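Local coordinates for protein ATP12 ATPase (Paracoccus denitrificans, PDB 2R31) that probably acts as a chaperone in the assembly of the F1-ATPase, at residues 162-176 and 226-238. Sequence-based numbering, arbitrary orientation. Where two conformers were deposited one is given.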
loop_
_atom_site.group_PDB
_atom_site.type_symbol
_atom_site.label_atom_id
_atom_site.label_comp_id
_atom_site.label_asym_id
_atom_site.label_seq_id
_atom_site.Cartn_x
_atom_site.Cartn_y
_atom_site.Cartn_z
ATOM N N ASP A 162 -3.862 12.510 3.553
ATOM C CA ASP A 162 -4.915 12.831 2.638
ATOM C C ASP A 162 -5.526 11.524 2.100
ATOM O O ASP A 162 -5.012 10.439 2.307
ATOM C CB ASP A 162 -4.454 13.759 1.528
ATOM C CG ASP A 162 -3.267 13.331 0.672
ATOM O OD1 ASP A 162 -2.987 12.141 0.645
ATOM O OD2 ASP A 162 -2.641 14.211 0.039
ATOM N N PRO A 163 -6.709 11.557 1.478
ATOM C CA PRO A 163 -7.381 10.318 1.096
ATOM C C PRO A 163 -6.652 9.458 0.078
ATOM O O PRO A 163 -6.658 8.207 0.200
ATOM C CB PRO A 163 -8.749 10.822 0.507
ATOM C CG PRO A 163 -8.929 12.080 1.298
ATOM C CD PRO A 163 -7.579 12.766 1.351
ATOM N N PHE A 164 -5.998 10.053 -0.928
ATOM C CA PHE A 164 -5.260 9.244 -1.873
ATOM C C PHE A 164 -3.995 8.686 -1.214
ATOM O O PHE A 164 -3.598 7.545 -1.520
ATOM C CB PHE A 164 -4.927 10.053 -3.142
ATOM C CG PHE A 164 -6.057 10.113 -4.157
ATOM C CD1 PHE A 164 -7.299 10.651 -3.837
ATOM C CD2 PHE A 164 -5.893 9.597 -5.417
ATOM C CE1 PHE A 164 -8.323 10.685 -4.746
ATOM C CE2 PHE A 164 -6.902 9.617 -6.348
ATOM C CZ PHE A 164 -8.119 10.154 -6.005
ATOM N N GLY A 165 -3.396 9.412 -0.293
ATOM C CA GLY A 165 -2.265 8.903 0.445
ATOM C C GLY A 165 -2.642 7.735 1.353
ATOM O O GLY A 165 -1.895 6.753 1.458
ATOM N N LEU A 166 -3.806 7.827 1.999
ATOM C CA LEU A 166 -4.290 6.720 2.812
ATOM C C LEU A 166 -4.533 5.473 1.967
ATOM O O LEU A 166 -4.263 4.350 2.383
ATOM C CB LEU A 166 -5.592 7.160 3.534
ATOM C CG LEU A 166 -6.111 6.181 4.581
ATOM C CD1 LEU A 166 -5.173 6.056 5.761
ATOM C CD2 LEU A 166 -7.507 6.587 5.067
ATOM N N THR A 167 -5.061 5.697 0.748
ATOM C CA THR A 167 -5.280 4.598 -0.200
ATOM C C THR A 167 -3.957 3.904 -0.505
ATOM O O THR A 167 -3.886 2.681 -0.492
ATOM C CB THR A 167 -5.941 5.119 -1.472
ATOM O OG1 THR A 167 -7.207 5.717 -1.142
ATOM C CG2 THR A 167 -6.199 3.978 -2.450
ATOM N N ALA A 168 -2.920 4.682 -0.788
ATOM C CA ALA A 168 -1.597 4.125 -1.067
ATOM C C ALA A 168 -1.051 3.347 0.150
ATOM O O ALA A 168 -0.479 2.271 0.022
ATOM C CB ALA A 168 -0.618 5.213 -1.436
ATOM N N LEU A 169 -1.207 3.920 1.356
ATOM C CA LEU A 169 -0.712 3.265 2.566
ATOM C C LEU A 169 -1.326 1.893 2.745
ATOM O O LEU A 169 -0.683 0.968 3.260
ATOM C CB LEU A 169 -0.967 4.152 3.791
ATOM C CG LEU A 169 -0.518 3.560 5.109
ATOM C CD1 LEU A 169 1.000 3.389 5.162
ATOM C CD2 LEU A 169 -0.992 4.390 6.294
ATOM N N HIS A 170 -2.609 1.757 2.411
ATOM C CA HIS A 170 -3.377 0.580 2.770
ATOM C C HIS A 170 -2.622 -0.722 2.552
ATOM O O HIS A 170 -2.419 -1.480 3.527
ATOM C CB HIS A 170 -4.722 0.619 2.014
ATOM C CG HIS A 170 -5.650 -0.479 2.389
ATOM N ND1 HIS A 170 -5.496 -1.761 1.926
ATOM C CD2 HIS A 170 -6.710 -0.529 3.189
ATOM C CE1 HIS A 170 -6.497 -2.512 2.474
ATOM N NE2 HIS A 170 -7.274 -1.788 3.254
ATOM N N ASP A 171 -2.268 -1.042 1.324
ATOM C CA ASP A 171 -1.640 -2.361 1.061
ATOM C C ASP A 171 -0.222 -2.451 1.597
ATOM O O ASP A 171 0.283 -3.536 1.882
ATOM C CB ASP A 171 -1.665 -2.687 -0.422
ATOM C CG ASP A 171 -3.026 -2.997 -0.975
ATOM O OD1 ASP A 171 -4.025 -3.016 -0.224
ATOM O OD2 ASP A 171 -3.048 -3.245 -2.205
ATOM N N LEU A 172 0.463 -1.302 1.729
ATOM C CA LEU A 172 1.782 -1.264 2.354
ATOM C C LEU A 172 1.736 -1.672 3.820
ATOM O O LEU A 172 2.762 -2.079 4.370
ATOM C CB LEU A 172 2.412 0.124 2.170
ATOM C CG LEU A 172 2.739 0.486 0.740
ATOM C CD1 LEU A 172 3.066 1.989 0.649
ATOM C CD2 LEU A 172 3.832 -0.349 0.137
ATOM N N VAL A 173 0.567 -1.580 4.448
ATOM C CA VAL A 173 0.332 -2.056 5.795
ATOM C C VAL A 173 -0.226 -3.474 5.797
ATOM O O VAL A 173 0.267 -4.360 6.467
ATOM C CB VAL A 173 -0.627 -1.113 6.573
ATOM C CG1 VAL A 173 -1.023 -1.678 7.920
ATOM C CG2 VAL A 173 0.031 0.260 6.712
ATOM N N THR A 174 -1.333 -3.685 5.050
ATOM C CA THR A 174 -2.067 -4.944 5.194
ATOM C C THR A 174 -1.359 -6.115 4.598
ATOM O O THR A 174 -1.483 -7.257 5.130
ATOM C CB THR A 174 -3.513 -4.828 4.646
ATOM O OG1 THR A 174 -3.415 -4.541 3.250
ATOM C CG2 THR A 174 -4.292 -3.731 5.323
ATOM N N LEU A 175 -0.634 -5.961 3.507
ATOM C CA LEU A 175 -0.030 -7.136 2.890
ATOM C C LEU A 175 1.116 -7.651 3.759
ATOM O O LEU A 175 1.127 -8.860 4.095
ATOM C CB LEU A 175 0.277 -6.869 1.412
ATOM C CG LEU A 175 -0.898 -6.326 0.566
ATOM C CD1 LEU A 175 -0.444 -6.086 -0.865
ATOM C CD2 LEU A 175 -2.135 -7.217 0.608
ATOM N N PRO A 176 2.090 -6.849 4.250
ATOM C CA PRO A 176 3.054 -7.388 5.179
ATOM C C PRO A 176 2.542 -7.553 6.597
ATOM O O PRO A 176 3.143 -8.243 7.424
ATOM C CB PRO A 176 4.180 -6.357 5.102
ATOM C CG PRO A 176 3.520 -5.033 4.800
ATOM C CD PRO A 176 2.418 -5.478 3.808
ATOM N N ALA A 226 2.611 -5.707 -6.009
ATOM C CA ALA A 226 1.509 -4.957 -5.432
ATOM C C ALA A 226 2.020 -3.832 -4.543
ATOM O O ALA A 226 1.489 -2.699 -4.547
ATOM C CB ALA A 226 0.575 -5.872 -4.647
ATOM N N MET A 227 3.033 -4.109 -3.740
ATOM C CA MET A 227 3.593 -3.084 -2.848
ATOM C C MET A 227 4.282 -2.002 -3.677
ATOM O O MET A 227 4.179 -0.805 -3.345
ATOM C CB MET A 227 4.520 -3.715 -1.820
ATOM C CG MET A 227 3.789 -4.597 -0.816
ATOM S SD MET A 227 4.872 -5.517 0.291
ATOM C CE MET A 227 5.599 -4.204 1.291
ATOM N N ARG A 228 4.976 -2.360 -4.772
ATOM C CA ARG A 228 5.545 -1.365 -5.673
ATOM C C ARG A 228 4.461 -0.476 -6.264
ATOM O O ARG A 228 4.641 0.731 -6.446
ATOM C CB ARG A 228 6.369 -2.008 -6.804
ATOM C CG ARG A 228 7.700 -2.655 -6.378
ATOM C CD ARG A 228 8.438 -3.148 -7.631
ATOM N NE ARG A 228 9.494 -4.106 -7.398
ATOM C CZ ARG A 228 10.746 -3.761 -7.103
ATOM N NH1 ARG A 228 10.924 -2.432 -7.020
ATOM N NH2 ARG A 228 11.764 -4.596 -6.873
ATOM N N ASP A 229 3.311 -1.063 -6.605
ATOM C CA ASP A 229 2.196 -0.267 -7.161
ATOM C C ASP A 229 1.671 0.717 -6.126
ATOM O O ASP A 229 1.386 1.862 -6.461
ATOM C CB ASP A 229 1.112 -1.193 -7.665
ATOM C CG ASP A 229 1.380 -1.862 -9.015
ATOM O OD1 ASP A 229 2.212 -1.335 -9.797
ATOM O OD2 ASP A 229 0.735 -2.917 -9.279
ATOM N N SER A 230 1.544 0.295 -4.859
ATOM C CA SER A 230 1.098 1.230 -3.837
ATOM C C SER A 230 2.080 2.343 -3.578
ATOM O O SER A 230 1.703 3.508 -3.406
ATOM C CB SER A 230 0.794 0.451 -2.535
ATOM O OG SER A 230 -0.308 -0.390 -2.633
ATOM N N GLU A 231 3.373 2.013 -3.548
ATOM C CA GLU A 231 4.425 3.004 -3.399
ATOM C C GLU A 231 4.399 4.014 -4.524
ATOM O O GLU A 231 4.545 5.231 -4.307
ATOM C CB GLU A 231 5.765 2.259 -3.315
ATOM C CG GLU A 231 6.992 3.121 -3.281
ATOM C CD GLU A 231 8.240 2.221 -3.300
ATOM O OE1 GLU A 231 8.390 1.373 -4.253
ATOM O OE2 GLU A 231 9.064 2.317 -2.412
ATOM N N ARG A 232 4.221 3.536 -5.762
ATOM C CA ARG A 232 4.124 4.452 -6.923
ATOM C C ARG A 232 2.950 5.408 -6.761
ATOM O O ARG A 232 3.051 6.592 -7.047
ATOM C CB ARG A 232 4.000 3.585 -8.187
ATOM C CG ARG A 232 3.867 4.369 -9.468
ATOM C CD ARG A 232 5.042 5.286 -9.759
ATOM N NE ARG A 232 4.992 5.717 -11.145
ATOM C CZ ARG A 232 5.681 6.737 -11.617
ATOM N NH1 ARG A 232 6.493 7.431 -10.832
ATOM N NH2 ARG A 232 5.559 7.056 -12.912
ATOM N N PHE A 233 1.784 4.880 -6.332
ATOM C CA PHE A 233 0.613 5.709 -6.128
ATOM C C PHE A 233 0.880 6.748 -5.051
ATOM O O PHE A 233 0.449 7.917 -5.198
ATOM C CB PHE A 233 -0.577 4.796 -5.778
ATOM C CG PHE A 233 -1.925 5.447 -5.883
ATOM C CD1 PHE A 233 -2.461 5.740 -7.116
ATOM C CD2 PHE A 233 -2.705 5.770 -4.785
ATOM C CE1 PHE A 233 -3.717 6.277 -7.285
ATOM C CE2 PHE A 233 -3.986 6.295 -4.940
ATOM C CZ PHE A 233 -4.472 6.523 -6.176
ATOM N N TRP A 234 1.567 6.394 -3.976
ATOM C CA TRP A 234 1.969 7.348 -2.944
ATOM C C TRP A 234 2.748 8.500 -3.576
ATOM O O TRP A 234 2.429 9.687 -3.401
ATOM C CB TRP A 234 2.832 6.659 -1.838
ATOM C CG TRP A 234 3.366 7.720 -0.929
ATOM C CD1 TRP A 234 4.597 8.296 -1.001
ATOM C CD2 TRP A 234 2.677 8.371 0.136
ATOM N NE1 TRP A 234 4.708 9.278 -0.049
ATOM C CE2 TRP A 234 3.566 9.348 0.665
ATOM C CE3 TRP A 234 1.421 8.253 0.726
ATOM C CZ2 TRP A 234 3.218 10.178 1.722
ATOM C CZ3 TRP A 234 1.071 9.063 1.760
ATOM C CH2 TRP A 234 1.961 10.021 2.267
ATOM N N HIS A 235 3.822 8.186 -4.296
ATOM C CA HIS A 235 4.680 9.237 -4.814
ATOM C C HIS A 235 3.935 10.130 -5.803
ATOM O O HIS A 235 4.101 11.362 -5.807
ATOM C CB HIS A 235 5.937 8.659 -5.438
ATOM C CG HIS A 235 6.883 8.081 -4.453
ATOM N ND1 HIS A 235 7.422 8.816 -3.437
ATOM C CD2 HIS A 235 7.316 6.814 -4.348
ATOM C CE1 HIS A 235 8.211 7.973 -2.723
ATOM N NE2 HIS A 235 8.186 6.758 -3.276
ATOM N N LEU A 236 3.119 9.538 -6.678
ATOM C CA LEU A 236 2.428 10.319 -7.681
ATOM C C LEU A 236 1.381 11.247 -7.110
ATOM O O LEU A 236 0.980 12.186 -7.784
ATOM C CB LEU A 236 1.784 9.410 -8.723
ATOM C CG LEU A 236 2.752 8.740 -9.698
ATOM C CD1 LEU A 236 2.004 7.698 -10.502
ATOM C CD2 LEU A 236 3.412 9.728 -10.627
ATOM N N THR A 237 0.888 10.966 -5.906
ATOM C CA THR A 237 -0.175 11.757 -5.278
ATOM C C THR A 237 0.357 12.829 -4.339
ATOM O O THR A 237 -0.450 13.548 -3.742
ATOM C CB THR A 237 -1.216 10.861 -4.617
ATOM O OG1 THR A 237 -0.610 10.063 -3.605
ATOM C CG2 THR A 237 -1.954 10.019 -5.664
ATOM N N ARG A 238 1.673 13.008 -4.256
ATOM C CA ARG A 238 2.205 14.092 -3.424
ATOM C C ARG A 238 2.111 15.421 -4.161
ATOM O O ARG A 238 2.317 15.490 -5.386
ATOM C CB ARG A 238 3.671 13.820 -3.077
ATOM C CG ARG A 238 3.917 12.587 -2.271
ATOM C CD ARG A 238 3.081 12.422 -1.008
ATOM N NE ARG A 238 1.798 11.791 -1.286
ATOM C CZ ARG A 238 0.667 11.986 -0.630
ATOM N NH1 ARG A 238 0.617 12.807 0.410
ATOM N NH2 ARG A 238 -0.460 11.355 -0.987
HETATM O O HOH W 1 -3.084 13.550 -2.597
HETATM O O HOH W 2 -0.877 13.232 3.110
HETATM O O HOH W 3 -2.685 0.334 -1.243
HETATM O O HOH W 4 -1.398 -2.748 -4.244
#
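Ala168 and Ser230 meet where helix 163-174 and the C-terminal part, 226-236, of helix 214-236 run closest, their CA atoms 4.8 Å apart; the axes of these nearly antiparallel segments approach to 8.1 Å. Such closeness rests on small residues: the methyl of Ala168 lies at the edges of the Phe233 and Trp234 rings, near both ring planes, and the backbone of Gly165 receives the indole, Trp234 CZ3 standing 3.6 Å from Gly165 CA. The first torsion of Trp234 leads the indole off away from its own backbone N and sets it beside Gly165, whose carbonyl O lies in plane at the ring edge. The rings of Phe164 and Phe233 touch rim to rim, planes 21° apart, neither covering the other's face; Thr237 CG2 sits over the centre of one Phe233 face. Leu172 continues the apolar seam, CD2 reaching Met227 CB at 4.0 Å.

Against this buried core of Gly165, Ala168, Ser230, Phe233 and Trp234, the partly exposed Asp171 and Ala226 pack through water: one joins Thr167 O, Asp171 N and Ser230 OG, another Asp171 OD2, Ala226 O and Ser230 OG. At the opposite end partly exposed Asp162, the N-cap of helix 163-174, accepts through OD1 from Gly165 N and, on its syn lone pair, from NH2 of exposed Arg238 (3.1 Å, 172°). Carboxylate and guanidinium planes of this salt bridge stand 59° apart. Arg238 NE also donates to Trp234 O and NH2 to Thr237 OG1, so three in-plane acceptors fix the guanidinium's rotation, one face against Trp234 CH2. One water accepts from Asp162 N and Arg238 NH1; another donates to Thr237 O and, weakly, Asp162 OD2.

Near the chain's centre, helix 70-82 packs on Thr167 and Phe233, helix 86-95 on Leu166 and His170, and helix 192-199 on Met227 and Pro176.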